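Local coordinates for uncharacterized protein (Magnetospirillum magneticum AMB-1, PDB 5MU5), which is a Maf glycosyltransferase involved in forming bacterial flagella, probably by attaching sugars to flagellin, at residues 236-249 with 590-602. Residues are numbered along the deposited sequence; the frame is centred on the assembly and turned at random.
Sequences GIGLGFLHDEMEMT and AQFFVRGTLMMAA
Phe-593, from a kinked helix of the Maf helical bundle, sits as a knob in the hole formed by Leu-242, Glu-245, Met-246 and Thr-249, where helix 242-249 runs roughly antiparallel to that helix (156°). This is the tight part of the contact: the helix axes approach to 8.2 Å, CD1 of Leu-242 reaches CD2 of Phe-593 at 3.7 Å, and Met-246 CG meets CE2. Leu-242 has its CG anti to the backbone N (chi1 -180°), which, with chi2 near 60°, brings CD1 up to the ring obliquely. Replacing Phe-593 by an alanine would probably open a gap among these four residues and take away one wall of the Leu-242 side chain. Thr-249 OG1, which also touches Phe-593 CE1, hydrogen-bonds Ser-373 OG, and Glu-245 OE1 hydrogen-bonds Ser-373 N.

Packing stays close at Gly-596, whose CA lies 3.5 Å from Leu-239 CB and 3.3 Å from Gly-240 O. At the kink, a water accepts from Thr-597 N and donates to the carbonyls of Gly-240 and Phe-593, standing in for the missing Thr-597 N to Phe-593 O helix bond. Leu-242 N gives a nearly straight hydrogen bond to Thr-597 OG1, 3.0 Å away; this hydroxyl also hydrogen-bonds Asp-91 OD1, just before helix 92-107.

The partly exposed rim is looser. Leu-239 CD2 sits over the rim of one guanidinium face of Arg-595, with Phe-592 CD1 over the rim of the other. Met-600 CG touches the Phe-241 ring edge at CE1, but its SD stays 4.5 Å from Gly-236 O.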
# COMPACT_ATOMS: atom_id res chain seq x y z
N GLY A 236 6.43 -5.08 0.56
CA GLY A 236 6.91 -4.60 -0.74
C GLY A 236 5.98 -4.87 -1.91
O GLY A 236 6.45 -4.99 -3.04
N ILE A 237 4.68 -4.93 -1.66
CA ILE A 237 3.70 -5.24 -2.69
C ILE A 237 2.94 -3.98 -3.03
O ILE A 237 2.97 -3.03 -2.26
CB ILE A 237 2.73 -6.36 -2.21
CG1 ILE A 237 3.54 -7.63 -1.86
CG2 ILE A 237 1.65 -6.69 -3.24
CD1 ILE A 237 4.39 -8.18 -2.99
N GLY A 238 2.30 -3.96 -4.19
CA GLY A 238 1.40 -2.89 -4.52
C GLY A 238 1.94 -1.79 -5.41
O GLY A 238 1.16 -0.90 -5.77
N LEU A 239 3.23 -1.81 -5.76
CA LEU A 239 3.76 -0.82 -6.71
C LEU A 239 3.24 -1.19 -8.09
O LEU A 239 3.31 -2.34 -8.51
CB LEU A 239 5.27 -0.77 -6.72
CG LEU A 239 5.97 -0.40 -5.41
CD1 LEU A 239 7.46 -0.58 -5.57
CD2 LEU A 239 5.63 1.03 -5.02
N GLY A 240 2.70 -0.22 -8.79
CA GLY A 240 2.16 -0.47 -10.09
C GLY A 240 3.22 -0.80 -11.11
O GLY A 240 4.32 -0.23 -11.12
N PHE A 241 2.86 -1.70 -12.01
CA PHE A 241 3.71 -2.16 -13.07
C PHE A 241 3.60 -1.28 -14.31
O PHE A 241 2.56 -0.70 -14.59
CB PHE A 241 3.35 -3.61 -13.41
CG PHE A 241 3.52 -4.54 -12.25
CD1 PHE A 241 4.72 -4.58 -11.55
CD2 PHE A 241 2.50 -5.41 -11.88
CE1 PHE A 241 4.89 -5.44 -10.48
CE2 PHE A 241 2.67 -6.28 -10.80
CZ PHE A 241 3.86 -6.29 -10.10
N LEU A 242 4.67 -1.23 -15.08
CA LEU A 242 4.74 -0.37 -16.25
C LEU A 242 3.48 -0.43 -17.10
O LEU A 242 2.93 0.60 -17.45
CB LEU A 242 5.96 -0.75 -17.10
CG LEU A 242 6.16 0.08 -18.36
CD1 LEU A 242 6.35 1.55 -18.01
CD2 LEU A 242 7.32 -0.42 -19.19
N HIS A 243 3.03 -1.63 -17.46
CA HIS A 243 1.93 -1.75 -18.41
C HIS A 243 0.61 -1.30 -17.86
O HIS A 243 -0.19 -0.75 -18.60
CB HIS A 243 1.83 -3.17 -18.98
CG HIS A 243 3.03 -3.56 -19.77
ND1 HIS A 243 3.48 -4.86 -19.85
CD2 HIS A 243 3.91 -2.81 -20.47
CE1 HIS A 243 4.56 -4.90 -20.61
NE2 HIS A 243 4.85 -3.66 -20.98
N ASP A 244 0.38 -1.53 -16.56
CA ASP A 244 -0.83 -1.02 -15.92
C ASP A 244 -0.77 0.51 -15.83
O ASP A 244 -1.77 1.17 -15.97
CB ASP A 244 -1.03 -1.63 -14.52
CG ASP A 244 -1.17 -3.15 -14.57
OD1 ASP A 244 -1.93 -3.64 -15.45
OD2 ASP A 244 -0.52 -3.85 -13.75
N GLU A 245 0.41 1.07 -15.58
CA GLU A 245 0.52 2.52 -15.52
C GLU A 245 0.29 3.11 -16.90
O GLU A 245 -0.27 4.18 -17.00
CB GLU A 245 1.86 2.96 -14.96
CG GLU A 245 2.08 2.54 -13.51
CD GLU A 245 1.15 3.24 -12.51
OE1 GLU A 245 0.87 4.44 -12.68
OE2 GLU A 245 0.73 2.57 -11.53
N MET A 246 0.71 2.40 -17.94
CA MET A 246 0.42 2.84 -19.30
C MET A 246 -1.08 2.90 -19.51
O MET A 246 -1.60 3.89 -20.03
CB MET A 246 1.05 1.92 -20.35
CG MET A 246 2.55 2.06 -20.49
SD MET A 246 3.18 0.87 -21.68
CE MET A 246 4.81 1.54 -21.92
N GLU A 247 -1.79 1.86 -19.10
CA GLU A 247 -3.24 1.85 -19.26
C GLU A 247 -3.96 2.95 -18.47
O GLU A 247 -4.93 3.50 -18.96
CB GLU A 247 -3.83 0.50 -18.88
CG GLU A 247 -5.36 0.43 -18.92
CD GLU A 247 -5.97 1.02 -20.18
OE1 GLU A 247 -5.28 1.03 -21.23
OE2 GLU A 247 -7.15 1.48 -20.14
N MET A 248 -3.51 3.22 -17.25
CA MET A 248 -4.16 4.21 -16.40
C MET A 248 -4.04 5.57 -17.04
O MET A 248 -5.01 6.31 -17.10
CB MET A 248 -3.50 4.31 -15.02
CG MET A 248 -3.58 3.09 -14.12
SD MET A 248 -5.23 2.52 -13.74
CE MET A 248 -5.52 1.29 -15.01
N THR A 249 -2.82 5.88 -17.47
CA THR A 249 -2.50 7.15 -18.07
C THR A 249 -3.18 7.29 -19.43
O THR A 249 -3.61 8.38 -19.78
CB THR A 249 -0.97 7.35 -18.15
OG1 THR A 249 -0.44 7.48 -16.83
CG2 THR A 249 -0.60 8.59 -18.91
N ALA A 590 7.38 9.87 -13.93
CA ALA A 590 8.44 8.93 -14.29
C ALA A 590 8.60 7.83 -13.25
O ALA A 590 8.70 6.65 -13.58
CB ALA A 590 9.76 9.66 -14.49
N GLN A 591 8.60 8.21 -11.99
CA GLN A 591 8.74 7.24 -10.92
C GLN A 591 7.57 6.27 -10.85
O GLN A 591 7.75 5.09 -10.59
CB GLN A 591 8.91 7.94 -9.59
CG GLN A 591 10.29 8.50 -9.42
CD GLN A 591 10.39 9.37 -8.20
OE1 GLN A 591 9.45 10.10 -7.87
NE2 GLN A 591 11.54 9.32 -7.52
N PHE A 592 6.36 6.79 -11.01
CA PHE A 592 5.20 5.92 -11.03
C PHE A 592 5.27 4.95 -12.18
O PHE A 592 4.88 3.81 -12.04
CB PHE A 592 3.90 6.70 -11.17
CG PHE A 592 3.35 7.17 -9.87
CD1 PHE A 592 2.93 6.27 -8.93
CD2 PHE A 592 3.22 8.53 -9.62
CE1 PHE A 592 2.41 6.70 -7.73
CE2 PHE A 592 2.69 8.98 -8.43
CZ PHE A 592 2.28 8.06 -7.49
N PHE A 593 5.75 5.41 -13.32
CA PHE A 593 5.83 4.53 -14.49
C PHE A 593 6.72 3.31 -14.33
O PHE A 593 6.33 2.23 -14.74
CB PHE A 593 6.24 5.30 -15.74
CG PHE A 593 5.09 5.64 -16.62
CD1 PHE A 593 4.19 6.61 -16.25
CD2 PHE A 593 4.92 4.98 -17.83
CE1 PHE A 593 3.12 6.91 -17.07
CE2 PHE A 593 3.84 5.27 -18.64
CZ PHE A 593 2.94 6.24 -18.26
N VAL A 594 7.88 3.49 -13.72
CA VAL A 594 8.89 2.44 -13.72
C VAL A 594 9.24 1.77 -12.39
O VAL A 594 9.76 0.66 -12.40
CB VAL A 594 10.20 2.98 -14.33
CG1 VAL A 594 9.95 3.49 -15.74
CG2 VAL A 594 10.84 4.07 -13.46
N ARG A 595 8.92 2.40 -11.26
CA ARG A 595 9.39 1.86 -9.97
C ARG A 595 8.92 0.45 -9.62
O ARG A 595 9.65 -0.32 -9.01
CB ARG A 595 9.03 2.80 -8.81
CG ARG A 595 7.54 2.90 -8.56
CD ARG A 595 7.18 4.02 -7.61
NE ARG A 595 5.80 3.87 -7.19
CZ ARG A 595 5.23 4.56 -6.20
NH1 ARG A 595 5.92 5.46 -5.53
NH2 ARG A 595 3.96 4.34 -5.89
N GLY A 596 7.69 0.11 -9.98
CA GLY A 596 7.14 -1.20 -9.65
C GLY A 596 7.89 -2.27 -10.40
O GLY A 596 8.28 -3.30 -9.84
N THR A 597 8.11 -2.02 -11.68
CA THR A 597 8.78 -2.97 -12.52
C THR A 597 10.23 -3.15 -12.09
O THR A 597 10.65 -4.28 -11.79
CB THR A 597 8.60 -2.57 -13.97
OG1 THR A 597 7.18 -2.63 -14.27
CG2 THR A 597 9.37 -3.50 -14.91
N LEU A 598 10.98 -2.05 -11.99
CA LEU A 598 12.39 -2.13 -11.56
C LEU A 598 12.62 -2.72 -10.15
O LEU A 598 13.56 -3.50 -9.94
CB LEU A 598 13.07 -0.77 -11.66
CG LEU A 598 13.10 -0.12 -13.05
CD1 LEU A 598 13.86 1.19 -12.98
CD2 LEU A 598 13.72 -1.03 -14.10
N MET A 599 11.75 -2.38 -9.19
CA MET A 599 11.88 -2.91 -7.83
C MET A 599 11.56 -4.39 -7.75
O MET A 599 12.15 -5.11 -6.94
CB MET A 599 11.02 -2.14 -6.83
CG MET A 599 11.55 -0.76 -6.43
SD MET A 599 13.14 -0.77 -5.57
CE MET A 599 14.29 -0.65 -6.93
N MET A 600 10.65 -4.85 -8.57
CA MET A 600 10.37 -6.26 -8.60
C MET A 600 11.51 -7.02 -9.24
O MET A 600 11.82 -8.14 -8.80
CB MET A 600 9.08 -6.51 -9.35
CG MET A 600 7.92 -6.00 -8.55
SD MET A 600 7.92 -6.74 -6.91
CE MET A 600 7.34 -8.39 -7.39
N ALA A 601 12.12 -6.44 -10.28
CA ALA A 601 13.30 -7.05 -10.87
C ALA A 601 14.40 -7.16 -9.81
O ALA A 601 15.03 -8.19 -9.68
CB ALA A 601 13.77 -6.26 -12.07
N ALA A 602 14.59 -6.11 -9.01
CA ALA A 602 15.60 -6.12 -7.95
C ALA A 602 15.33 -7.15 -6.90
O ALA A 602 16.26 -7.78 -6.40
CB ALA A 602 15.73 -4.76 -7.30
O HOH W 1 6.58 0.14 -12.86